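Local coordinates for protein molybdopterin synthase catalytic subunit (PDB 5MPO) that forms the catalytic half of human molybdopterin synthase, inserting two sulfur atoms from thiocarboxylated MOCS2A into precursor Z to make the dithiolene of molybdopterin, at residues L29-V34 against S109-V114; A45-V50 against A121-V126; S18-N23 against K92-F97; V62-Y67 against L100-V105. One frame throughout, in Å; residues are numbered along the deposited sequence.

Contact 1 of 4, residues L29-V34 against S109-V114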
loop_
_atom_site.group_PDB
_atom_site.type_symbol
_atom_site.label_atom_id
_atom_site.label_comp_id
_atom_site.label_asym_id
_atom_site.label_seq_id
_atom_site.Cartn_x
_atom_site.Cartn_y
_atom_site.Cartn_z
ATOM N N LEU C 29 6.446 12.646 10.162
ATOM C CA LEU C 29 5.356 12.417 9.225
ATOM C C LEU C 29 4.237 11.656 9.905
ATOM O O LEU C 29 4.483 10.774 10.718
ATOM C CB LEU C 29 5.857 11.624 8.026
ATOM C CG LEU C 29 7.051 12.206 7.298
ATOM C CD1 LEU C 29 7.327 11.360 6.089
ATOM C CD2 LEU C 29 6.759 13.642 6.908
ATOM N N SER C 30 3.007 11.985 9.552
ATOM C CA SER C 30 1.844 11.336 10.132
ATOM C C SER C 30 1.076 10.541 9.045
ATOM O O SER C 30 0.604 11.117 8.051
ATOM C CB SER C 30 0.969 12.422 10.757
ATOM O OG SER C 30 -0.373 12.036 10.766
ATOM N N VAL C 31 0.908 9.236 9.249
ATOM C CA VAL C 31 0.181 8.413 8.303
ATOM C C VAL C 31 -1.254 8.904 8.252
ATOM O O VAL C 31 -1.839 8.985 7.182
ATOM C CB VAL C 31 0.183 6.902 8.656
ATOM C CG1 VAL C 31 -0.482 6.097 7.555
ATOM C CG2 VAL C 31 1.591 6.354 8.826
ATOM N N ASP C 32 -1.812 9.266 9.394
ATOM C CA ASP C 32 -3.191 9.709 9.451
ATOM C C ASP C 32 -3.407 11.013 8.731
ATOM O O ASP C 32 -4.338 11.136 7.954
ATOM C CB ASP C 32 -3.675 9.844 10.899
ATOM C CG ASP C 32 -5.183 9.705 11.010
ATOM O OD1 ASP C 32 -5.684 8.518 11.021
ATOM O OD2 ASP C 32 -5.827 10.798 11.038
ATOM N N GLU C 33 -2.539 11.979 8.998
ATOM C CA GLU C 33 -2.511 13.243 8.266
ATOM C C GLU C 33 -2.534 12.956 6.767
ATOM O O GLU C 33 -3.423 13.461 6.065
ATOM C CB GLU C 33 -1.256 14.033 8.635
ATOM C CG GLU C 33 -0.986 15.340 7.865
ATOM C CD GLU C 33 0.511 15.763 7.742
ATOM O OE1 GLU C 33 0.666 16.946 7.380
ATOM O OE2 GLU C 33 1.523 14.969 7.947
ATOM N N VAL C 34 -1.583 12.125 6.290
ATOM C CA VAL C 34 -1.343 11.988 4.845
ATOM C C VAL C 34 -2.474 11.202 4.198
ATOM O O VAL C 34 -2.872 11.505 3.083
ATOM C CB VAL C 34 -0.016 11.266 4.537
ATOM C CG1 VAL C 34 0.136 10.948 3.045
ATOM C CG2 VAL C 34 1.144 12.077 5.001
ATOM N N SER C 109 10.513 7.906 7.114
ATOM C CA SER C 109 11.207 8.806 6.170
ATOM C C SER C 109 10.354 9.246 4.933
ATOM O O SER C 109 10.648 10.259 4.293
ATOM C CB SER C 109 12.483 8.134 5.662
ATOM O OG SER C 109 12.222 6.993 4.863
ATOM N N ILE C 110 9.365 8.442 4.570
ATOM C CA ILE C 110 8.557 8.673 3.380
ATOM C C ILE C 110 7.162 8.115 3.624
ATOM O O ILE C 110 7.005 7.090 4.282
ATOM C CB ILE C 110 9.202 8.092 2.068
ATOM C CG1 ILE C 110 8.291 8.327 0.889
ATOM C CG2 ILE C 110 9.460 6.619 2.137
ATOM C CD1 ILE C 110 8.973 8.465 -0.440
ATOM N N ILE C 111 6.155 8.803 3.105
ATOM C CA ILE C 111 4.816 8.269 3.099
ATOM C C ILE C 111 4.304 8.723 1.774
ATOM O O ILE C 111 4.319 9.922 1.449
ATOM C CB ILE C 111 3.935 8.809 4.243
ATOM C CG1 ILE C 111 4.433 8.367 5.610
ATOM C CG2 ILE C 111 2.488 8.368 4.144
ATOM C CD1 ILE C 111 3.668 9.063 6.735
ATOM N N ILE C 112 3.849 7.738 1.010
ATOM C CA ILE C 112 3.162 7.918 -0.263
ATOM C C ILE C 112 1.771 7.326 -0.128
ATOM O O ILE C 112 1.591 6.217 0.416
ATOM C CB ILE C 112 3.901 7.192 -1.384
ATOM C CG1 ILE C 112 5.299 7.785 -1.575
ATOM C CG2 ILE C 112 3.139 7.355 -2.679
ATOM C CD1 ILE C 112 6.277 6.920 -2.344
ATOM N N ALA C 113 0.800 8.071 -0.608
ATOM C CA ALA C 113 -0.558 7.634 -0.638
ATOM C C ALA C 113 -1.202 7.984 -2.000
ATOM O O ALA C 113 -0.956 9.055 -2.534
ATOM C CB ALA C 113 -1.314 8.299 0.499
ATOM N N VAL C 114 -2.052 7.087 -2.508
ATOM C CA VAL C 114 -2.843 7.298 -3.718
ATOM C C VAL C 114 -4.247 6.822 -3.504
ATOM O O VAL C 114 -4.422 5.718 -2.990
ATOM C CB VAL C 114 -2.266 6.507 -4.935
ATOM C CG1 VAL C 114 -3.083 6.810 -6.191
ATOM C CG2 VAL C 114 -0.811 6.888 -5.169
#
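Ile111 rises from its strand against Leu29 and the first turn of helix 31-38, and its two branches divide the work. The longer one, CG1 and CD1, leans toward the backbone N side (chi1 -66°), which fits CD1 under the chain where loop becomes helix: Ile111 CD1 lies 3.6 Å from Leu29 CB and 3.7 Å from Val31 N. Val31 comes to the same methyl across its path, the two side chains meeting at about a right angle with Val31 CG2 4.0 Å from Ile111 CD1. The other branch, Ile111 CG2, points to Val34 and touches Val34 CG1 at 3.7 Å. Val34 CG1 also reaches Ala113 CB, 3.9 Å away, thereby spanning two successive residues on this face of the strand. At the opposite end Leu29 extends CD1 over the Ser109-Ile110 peptide, where Ser109 and Ile110 both face Gly51, a classic beta bulge. No hydrogen bond joins the segments. The helix start is instead fixed locally, Ser30 acting as N-cap with its OG accepting from Glu33 N at 2.8 Å. Val31 also packs on Val31 of the second subunit, bringing this helix end to the dimer interface. The apolar side of helix 31-38 thus lies on the sheet as the helix of a beta-alpha-beta crossover linking the parallel strands 20-25 and 45-52.

Contact 2 of 4, residues A45-V50 against A121-V126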
loop_
_atom_site.group_PDB
_atom_site.type_symbol
_atom_site.label_atom_id
_atom_site.label_comp_id
_atom_site.label_asym_id
_atom_site.label_seq_id
_atom_site.Cartn_x
_atom_site.Cartn_y
_atom_site.Cartn_z
ATOM N N ALA C 45 -10.585 3.204 -2.782
ATOM C CA ALA C 45 -9.289 2.585 -2.419
ATOM C C ALA C 45 -8.180 3.629 -2.178
ATOM O O ALA C 45 -8.008 4.551 -2.961
ATOM C CB ALA C 45 -8.855 1.605 -3.499
ATOM N N ILE C 46 -7.447 3.450 -1.091
ATOM C CA ILE C 46 -6.263 4.210 -0.784
ATOM C C ILE C 46 -5.182 3.199 -0.543
ATOM O O ILE C 46 -5.377 2.335 0.334
ATOM C CB ILE C 46 -6.466 5.027 0.495
ATOM C CG1 ILE C 46 -7.604 6.021 0.271
ATOM C CG2 ILE C 46 -5.192 5.752 0.899
ATOM C CD1 ILE C 46 -7.921 6.861 1.485
ATOM N N SER C 47 -4.092 3.250 -1.330
ATOM C CA SER C 47 -2.902 2.471 -0.977
ATOM C C SER C 47 -1.935 3.430 -0.369
ATOM O O SER C 47 -1.907 4.578 -0.760
ATOM C CB SER C 47 -2.284 1.724 -2.167
ATOM O OG SER C 47 -3.264 0.837 -2.702
ATOM N N LEU C 48 -1.148 2.958 0.585
ATOM C CA LEU C 48 -0.076 3.749 1.191
ATOM C C LEU C 48 1.201 2.952 1.305
ATOM O O LEU C 48 1.165 1.730 1.446
ATOM C CB LEU C 48 -0.441 4.247 2.587
ATOM C CG LEU C 48 -1.612 5.213 2.673
ATOM C CD1 LEU C 48 -2.814 4.482 3.198
ATOM C CD2 LEU C 48 -1.313 6.356 3.602
ATOM N N PHE C 49 2.328 3.662 1.171
ATOM C CA PHE C 49 3.638 3.087 1.429
ATOM C C PHE C 49 4.318 3.952 2.477
ATOM O O PHE C 49 4.287 5.174 2.388
ATOM C CB PHE C 49 4.543 2.965 0.175
ATOM C CG PHE C 49 5.922 2.457 0.530
ATOM C CD1 PHE C 49 6.130 1.102 0.821
ATOM C CD2 PHE C 49 6.992 3.346 0.709
ATOM C CE1 PHE C 49 7.401 0.647 1.225
ATOM C CE2 PHE C 49 8.269 2.907 1.103
ATOM C CZ PHE C 49 8.470 1.556 1.374
ATOM N N VAL C 50 4.932 3.320 3.461
ATOM C CA VAL C 50 5.576 4.045 4.547
ATOM C C VAL C 50 6.936 3.436 4.685
ATOM O O VAL C 50 7.041 2.209 4.836
ATOM C CB VAL C 50 4.819 3.905 5.852
ATOM C CG1 VAL C 50 5.541 4.624 6.987
ATOM C CG2 VAL C 50 3.390 4.391 5.680
ATOM N N ALA C 121 -5.370 0.377 -9.372
ATOM C CA ALA C 121 -4.785 1.634 -9.737
ATOM C C ALA C 121 -3.994 2.207 -8.582
ATOM O O ALA C 121 -2.845 2.587 -8.743
ATOM C CB ALA C 121 -5.883 2.581 -10.141
ATOM N N SER C 122 -4.599 2.206 -7.405
ATOM C CA SER C 122 -3.971 2.765 -6.228
ATOM C C SER C 122 -2.748 1.937 -5.806
ATOM O O SER C 122 -1.717 2.516 -5.472
ATOM C CB SER C 122 -4.985 2.908 -5.099
ATOM O OG SER C 122 -5.117 1.674 -4.416
ATOM N N LEU C 123 -2.828 0.608 -5.883
ATOM C CA LEU C 123 -1.679 -0.252 -5.525
ATOM C C LEU C 123 -0.572 -0.142 -6.521
ATOM O O LEU C 123 0.565 -0.072 -6.156
ATOM C CB LEU C 123 -2.078 -1.712 -5.504
ATOM C CG LEU C 123 -3.036 -2.074 -4.360
ATOM C CD1 LEU C 123 -3.987 -3.238 -4.742
ATOM C CD2 LEU C 123 -2.199 -2.374 -3.103
ATOM N N GLU C 124 -0.904 -0.181 -7.792
ATOM C CA GLU C 124 0.121 -0.086 -8.816
ATOM C C GLU C 124 0.804 1.296 -8.838
ATOM O O GLU C 124 2.003 1.362 -9.009
ATOM C CB GLU C 124 -0.462 -0.427 -10.185
ATOM C CG GLU C 124 -0.804 -1.929 -10.312
ATOM C CD GLU C 124 -1.411 -2.328 -11.657
ATOM O OE1 GLU C 124 -1.363 -1.560 -12.605
ATOM O OE2 GLU C 124 -1.964 -3.435 -11.770
ATOM N N ALA C 125 0.049 2.377 -8.656
ATOM C CA ALA C 125 0.600 3.712 -8.691
ATOM C C ALA C 125 1.516 3.959 -7.484
ATOM O O ALA C 125 2.545 4.611 -7.612
ATOM C CB ALA C 125 -0.502 4.751 -8.766
ATOM N N VAL C 126 1.192 3.376 -6.339
ATOM C CA VAL C 126 2.023 3.549 -5.172
ATOM C C VAL C 126 3.329 2.850 -5.421
ATOM O O VAL C 126 4.422 3.368 -5.129
ATOM C CB VAL C 126 1.358 3.004 -3.914
ATOM C CG1 VAL C 126 2.372 2.736 -2.812
ATOM C CG2 VAL C 126 0.359 4.019 -3.406
#
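The Phe49 ring leads away from residues 121-126, toward Ile130 further along the same helix and Arg119 of the second subunit, and it is CB that meets Val126, Phe49 CB lying 3.7 Å from Val126 CG1. The ring is carried there by a CG anti to the backbone N (chi1 176°). Val126 uses its other methyl on Ser47: Val126 CG2 rests 3.5 Å from Ser47 O and 3.7 Å from Ser47 CB, so the valine straddles two inward-facing residues of the strand. With an alanine here both methyls go, which would probably open a gap over Ser47 and leave Phe49 CB without its apolar neighbour. One turn earlier the contact becomes polar, the hydroxyls of Ser47 and Ser122 sharing a hydrogen bond of 2.7 Å between their OG atoms. Ser122 OG is also bonded to Arg119 O, so this buried pair is tied back into the helix start. Leu123 flanks it, with Leu123 CG 3.4 Å from Ser47 OG. The axes of the two short segments run nearly parallel, 22° apart, with a closest approach of 7.1 Å. Both belong to the alpha/beta-hammerhead fold of MoaE proteins, whose sheet here runs on through this strand into an antiparallel strand of the second subunit.

Contact 3 of 4, residues S18-N23 against K92-F97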
loop_
_atom_site.group_PDB
_atom_site.type_symbol
_atom_site.label_atom_id
_atom_site.label_comp_id
_atom_site.label_asym_id
_atom_site.label_seq_id
_atom_site.Cartn_x
_atom_site.Cartn_y
_atom_site.Cartn_z
ATOM N N SER C 18 -8.658 17.194 -8.640
ATOM C CA SER C 18 -7.548 16.283 -8.362
ATOM C C SER C 18 -6.374 17.022 -7.776
ATOM O O SER C 18 -6.027 18.092 -8.277
ATOM C CB SER C 18 -7.096 15.624 -9.643
ATOM O OG SER C 18 -8.006 14.616 -9.945
ATOM N N LYS C 19 -5.724 16.410 -6.793
ATOM C CA LYS C 19 -4.612 17.040 -6.063
ATOM C C LYS C 19 -3.373 16.172 -6.116
ATOM O O LYS C 19 -3.477 14.927 -6.019
ATOM C CB LYS C 19 -4.928 17.256 -4.599
ATOM C CG LYS C 19 -6.236 17.959 -4.333
ATOM C CD LYS C 19 -6.500 18.152 -2.839
ATOM C CE LYS C 19 -7.071 16.884 -2.197
ATOM N NZ LYS C 19 -7.036 16.877 -0.710
ATOM N N ASP C 20 -2.220 16.835 -6.287
ATOM C CA ASP C 20 -0.906 16.265 -6.119
ATOM C C ASP C 20 -0.319 17.042 -4.922
ATOM O O ASP C 20 0.023 18.172 -5.075
ATOM C CB ASP C 20 -0.051 16.527 -7.358
ATOM C CG ASP C 20 -0.444 15.685 -8.576
ATOM O OD1 ASP C 20 -0.945 14.554 -8.455
ATOM O OD2 ASP C 20 -0.212 16.119 -9.705
ATOM N N VAL C 21 -0.210 16.443 -3.748
ATOM C CA VAL C 21 0.274 17.118 -2.538
ATOM C C VAL C 21 1.677 16.584 -2.252
ATOM O O VAL C 21 1.866 15.396 -1.966
ATOM C CB VAL C 21 -0.630 16.784 -1.343
ATOM C CG1 VAL C 21 -0.181 17.501 -0.075
ATOM C CG2 VAL C 21 -2.088 17.108 -1.677
ATOM N N ILE C 22 2.659 17.469 -2.348
ATOM C CA ILE C 22 4.049 17.117 -2.281
ATOM C C ILE C 22 4.720 17.969 -1.226
ATOM O O ILE C 22 4.677 19.195 -1.294
ATOM C CB ILE C 22 4.737 17.397 -3.622
ATOM C CG1 ILE C 22 4.016 16.620 -4.715
ATOM C CG2 ILE C 22 6.221 16.975 -3.546
ATOM C CD1 ILE C 22 4.484 16.901 -6.099
ATOM N N ASN C 23 5.391 17.316 -0.296
ATOM C CA ASN C 23 6.015 17.987 0.774
ATOM C C ASN C 23 7.285 17.329 1.236
ATOM O O ASN C 23 7.289 16.151 1.621
ATOM C CB ASN C 23 5.053 18.048 1.939
ATOM C CG ASN C 23 5.538 18.972 3.027
ATOM O OD1 ASN C 23 6.488 19.682 2.842
ATOM N ND2 ASN C 23 4.879 18.953 4.159
ATOM N N LYS C 92 -7.203 9.573 -8.221
ATOM C CA LYS C 92 -7.754 10.858 -7.899
ATOM C C LYS C 92 -6.681 11.789 -7.327
ATOM O O LYS C 92 -6.252 12.685 -8.029
ATOM C CB LYS C 92 -8.927 10.703 -6.938
ATOM C CG LYS C 92 -9.671 11.996 -6.674
ATOM C CD LYS C 92 -10.122 12.623 -7.990
ATOM C CE LYS C 92 -11.111 13.751 -7.784
ATOM N NZ LYS C 92 -11.333 14.451 -9.077
ATOM N N HIS C 93 -6.257 11.525 -6.084
ATOM C CA HIS C 93 -5.254 12.272 -5.331
ATOM C C HIS C 93 -3.937 11.435 -5.068
ATOM O O HIS C 93 -3.975 10.223 -4.804
ATOM C CB HIS C 93 -5.788 12.688 -3.931
ATOM C CG HIS C 93 -7.100 13.401 -3.949
ATOM N ND1 HIS C 93 -7.346 14.504 -4.737
ATOM C CD2 HIS C 93 -8.237 13.179 -3.242
ATOM C CE1 HIS C 93 -8.588 14.905 -4.541
ATOM N NE2 HIS C 93 -9.141 14.122 -3.625
ATOM N N ILE C 94 -2.804 12.124 -5.079
ATOM C CA ILE C 94 -1.474 11.559 -4.778
ATOM C C ILE C 94 -0.852 12.504 -3.711
ATOM O O ILE C 94 -0.937 13.775 -3.815
ATOM C CB ILE C 94 -0.628 11.564 -6.051
ATOM C CG1 ILE C 94 -1.371 10.936 -7.238
ATOM C CG2 ILE C 94 0.726 11.018 -5.780
ATOM C CD1 ILE C 94 -0.637 11.053 -8.563
ATOM N N ALA C 95 -0.361 11.909 -2.635
ATOM C CA ALA C 95 0.346 12.633 -1.626
ATOM C C ALA C 95 1.702 11.978 -1.528
ATOM O O ALA C 95 1.773 10.754 -1.518
ATOM C CB ALA C 95 -0.364 12.543 -0.310
ATOM N N VAL C 96 2.769 12.781 -1.520
ATOM C CA VAL C 96 4.148 12.285 -1.307
ATOM C C VAL C 96 4.864 13.144 -0.294
ATOM O O VAL C 96 5.124 14.307 -0.551
ATOM C CB VAL C 96 5.002 12.276 -2.564
ATOM C CG1 VAL C 96 6.420 11.792 -2.211
ATOM C CG2 VAL C 96 4.341 11.442 -3.673
ATOM N N PHE C 97 5.166 12.549 0.855
ATOM C CA PHE C 97 5.735 13.266 1.969
ATOM C C PHE C 97 7.054 12.657 2.260
ATOM O O PHE C 97 7.122 11.459 2.541
ATOM C CB PHE C 97 4.829 13.184 3.175
ATOM C CG PHE C 97 3.763 14.216 3.181
ATOM C CD1 PHE C 97 2.811 14.226 2.205
ATOM C CD2 PHE C 97 3.733 15.194 4.136
ATOM C CE1 PHE C 97 1.810 15.199 2.171
ATOM C CE2 PHE C 97 2.742 16.182 4.120
ATOM C CZ PHE C 97 1.767 16.188 3.125
#
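Lys19 and His93 meet at the start of a parallel pair of beta strands, the outer edge of the four-stranded mixed sheet within this chain. The imidazole is held in three directions. Lys19 N donates to His93 ND1 over 3.2 Å, lying in the ring plane though with a bent N-H angle of 135°; Lys19 CE sits over one face, 3.5 Å from the His93 ring centroid, and Lys92 CG covers the opposite face. The lysine can do this because its chain bends at chi3 (-81°), folding CE back over the ring before NZ goes on to Leu37 O. On the far side of the imidazole NE2 is bonded to Glu16 OE2, a pattern consistent with the proton residing on NE2. Losing the ring to an alanine would probably leave Lys19 N and the Glu16 carboxylate without their partner and take away the face on which Lys19 CE rests. Beyond the histidine, regular ladder bonds take over, such as the nearly straight Val21 N to Ile94 O at 2.8 Å. Asp20 lies alongside Ile94 pointing the same way, OD1 3.5 Å from CD1, and is positioned by a salt bridge to Arg86 of helix 73-88. On the other face Val21 CG1 reaches Phe97 CE1 at 3.8 Å, while Asn23 CB stands above the Phe97 ring, 3.9 Å from its centroid and 17° off the normal.

Contact 4 of 4, residues V62-Y67 against L100-V105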
loop_
_atom_site.group_PDB
_atom_site.type_symbol
_atom_site.label_atom_id
_atom_site.label_comp_id
_atom_site.label_asym_id
_atom_site.label_seq_id
_atom_site.Cartn_x
_atom_site.Cartn_y
_atom_site.Cartn_z
ATOM N N VAL C 62 22.170 0.210 13.453
ATOM C CA VAL C 62 21.849 1.582 13.005
ATOM C C VAL C 62 20.949 2.272 14.042
ATOM O O VAL C 62 19.956 1.704 14.505
ATOM C CB VAL C 62 21.145 1.587 11.625
ATOM C CG1 VAL C 62 20.712 3.012 11.196
ATOM C CG2 VAL C 62 22.056 1.028 10.557
ATOM N N ILE C 63 21.293 3.516 14.377
ATOM C CA ILE C 63 20.464 4.378 15.289
ATOM C C ILE C 63 19.583 5.447 14.617
ATOM O O ILE C 63 18.615 5.938 15.210
ATOM C CB ILE C 63 21.333 5.083 16.357
ATOM C CG1 ILE C 63 22.390 5.983 15.697
ATOM C CG2 ILE C 63 21.953 4.034 17.269
ATOM C CD1 ILE C 63 23.408 6.522 16.667
ATOM N N SER C 64 19.928 5.794 13.390
ATOM C CA SER C 64 19.276 6.861 12.680
ATOM C C SER C 64 19.789 6.805 11.253
ATOM O O SER C 64 20.914 6.332 10.997
ATOM C CB SER C 64 19.640 8.199 13.352
ATOM O OG SER C 64 19.074 9.266 12.653
ATOM N N LEU C 65 18.929 7.203 10.325
ATOM C CA LEU C 65 19.326 7.605 8.963
ATOM C C LEU C 65 19.293 9.150 8.893
ATOM O O LEU C 65 18.535 9.828 9.623
ATOM C CB LEU C 65 18.347 7.085 7.909
ATOM C CG LEU C 65 18.384 5.582 7.633
ATOM C CD1 LEU C 65 17.092 5.063 6.981
ATOM C CD2 LEU C 65 19.587 5.274 6.774
ATOM N N GLU C 66 20.117 9.689 8.010
ATOM C CA GLU C 66 20.110 11.107 7.732
ATOM C C GLU C 66 19.873 11.275 6.258
ATOM O O GLU C 66 20.602 10.656 5.454
ATOM C CB GLU C 66 21.442 11.774 8.065
ATOM C CG GLU C 66 21.335 13.269 7.800
ATOM C CD GLU C 66 22.559 14.042 8.158
ATOM O OE1 GLU C 66 23.682 13.567 7.934
ATOM O OE2 GLU C 66 22.376 15.149 8.661
ATOM N N TYR C 67 18.891 12.124 5.913
ATOM C CA TYR C 67 18.482 12.352 4.508
ATOM C C TYR C 67 18.702 13.811 4.122
ATOM O O TYR C 67 18.377 14.751 4.872
ATOM C CB TYR C 67 16.996 12.074 4.341
ATOM C CG TYR C 67 16.579 10.624 4.410
ATOM C CD1 TYR C 67 16.200 10.028 5.631
ATOM C CD2 TYR C 67 16.514 9.847 3.241
ATOM C CE1 TYR C 67 15.803 8.695 5.674
ATOM C CE2 TYR C 67 16.106 8.528 3.277
ATOM C CZ TYR C 67 15.748 7.949 4.488
ATOM O OH TYR C 67 15.339 6.634 4.484
ATOM N N LEU C 100 13.260 15.043 5.918
ATOM C CA LEU C 100 14.666 15.345 5.668
ATOM C C LEU C 100 15.441 15.527 6.975
ATOM O O LEU C 100 14.850 15.794 7.989
ATOM C CB LEU C 100 14.763 16.571 4.763
ATOM C CG LEU C 100 14.352 16.367 3.307
ATOM C CD1 LEU C 100 14.682 17.585 2.454
ATOM C CD2 LEU C 100 15.027 15.136 2.704
ATOM N N GLY C 101 16.772 15.386 6.917
ATOM C CA GLY C 101 17.601 15.328 8.110
ATOM C C GLY C 101 17.445 13.990 8.831
ATOM O O GLY C 101 17.388 12.953 8.178
ATOM N N LEU C 102 17.343 14.026 10.156
ATOM C CA LEU C 102 17.464 12.841 11.002
ATOM C C LEU C 102 16.181 12.069 11.232
ATOM O O LEU C 102 15.211 12.558 11.848
ATOM C CB LEU C 102 18.085 13.202 12.367
ATOM C CG LEU C 102 19.593 13.518 12.239
ATOM C CD1 LEU C 102 20.085 14.215 13.500
ATOM C CD2 LEU C 102 20.446 12.288 11.910
ATOM N N VAL C 103 16.192 10.830 10.769
ATOM C CA VAL C 103 15.014 9.965 10.904
ATOM C C VAL C 103 15.473 8.820 11.779
ATOM O O VAL C 103 16.185 7.913 11.304
ATOM C CB VAL C 103 14.489 9.464 9.545
ATOM C CG1 VAL C 103 13.186 8.697 9.719
ATOM C CG2 VAL C 103 14.301 10.655 8.622
ATOM N N PRO C 104 15.119 8.881 13.066
ATOM C CA PRO C 104 15.511 7.759 13.932
ATOM C C PRO C 104 14.733 6.453 13.608
ATOM O O PRO C 104 13.771 6.444 12.812
ATOM C CB PRO C 104 15.184 8.274 15.334
ATOM C CG PRO C 104 14.023 9.179 15.097
ATOM C CD PRO C 104 14.308 9.873 13.785
ATOM N N VAL C 105 15.199 5.376 14.228
ATOM C CA VAL C 105 14.663 4.042 14.049
ATOM C C VAL C 105 13.156 4.012 14.282
ATOM O O VAL C 105 12.632 4.636 15.197
ATOM C CB VAL C 105 15.361 3.031 14.985
ATOM C CG1 VAL C 105 14.605 1.700 15.030
ATOM C CG2 VAL C 105 16.813 2.805 14.531
#
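Tyr67 turns its side chain along the strand 101-104, meeting first Leu100 and then Val103. Tyr67 CB lies 4.0 Å from Leu100 CD2. Since CG is placed beside the backbone N (chi1 -71°), the ring then passes Gly101 O, which stands at its edge near the plane, and comes obliquely against Val103: Tyr67 CD1 is 3.6 Å and CE1 3.8 Å from Val103 CG2. At the tip, OH is hydrogen-bonded to Ser109 OG and makes a weak bond to the backbone of a chain of another protein, while His98 meets the ring edge-to-face. The base of the tyrosine is fixed by a hydrogen-bonded antiparallel pair, Tyr67 N to Gly101 O at 2.8 Å and Gly101 N to Tyr67 O at 2.7 Å. Further along, Leu65 O takes two donors. Val103 N approaches Leu65 O almost straight over 2.8 Å, whereas Ser64 OG, 3.1 Å from the same Leu65 O, comes from above the carbonyl plane. Leu102 CD2 lies against that hydroxyl, 3.4 Å from Ser64 OG. Strand 139-145 pairs with 60-69 as well, and places Lys141 against Leu65 and Tyr67. This is the antiparallel sheet subdomain that MoaE proteins add to their alpha/beta core, beside the predicted substrate-binding residues Lys141 and Glu143.

Overall arrangement
Contacts 1, 2 and 3 share one mixed sheet, ordered 20-25, 91-99, 108-116, 45-52, and their centres lie 10 to 12 Å apart. Contact 3 joins the first two strands, contact 1 sets helix 31-38 on strand 108-116, and contact 2 sets helix 119-136 on strand 45-52. Along the chain the three interlock, their segments alternating, so that early and late parts of the sequence build a single core. Contact 4 belongs to the antiparallel sheet, its centre about 17 Å from that of contact 1 and about 25 Å from that of contact 2, and is nested within the loops both close. Contacts 1 and 2 both touch the second subunit, and contact 4 lies beside predicted substrate-binding residues.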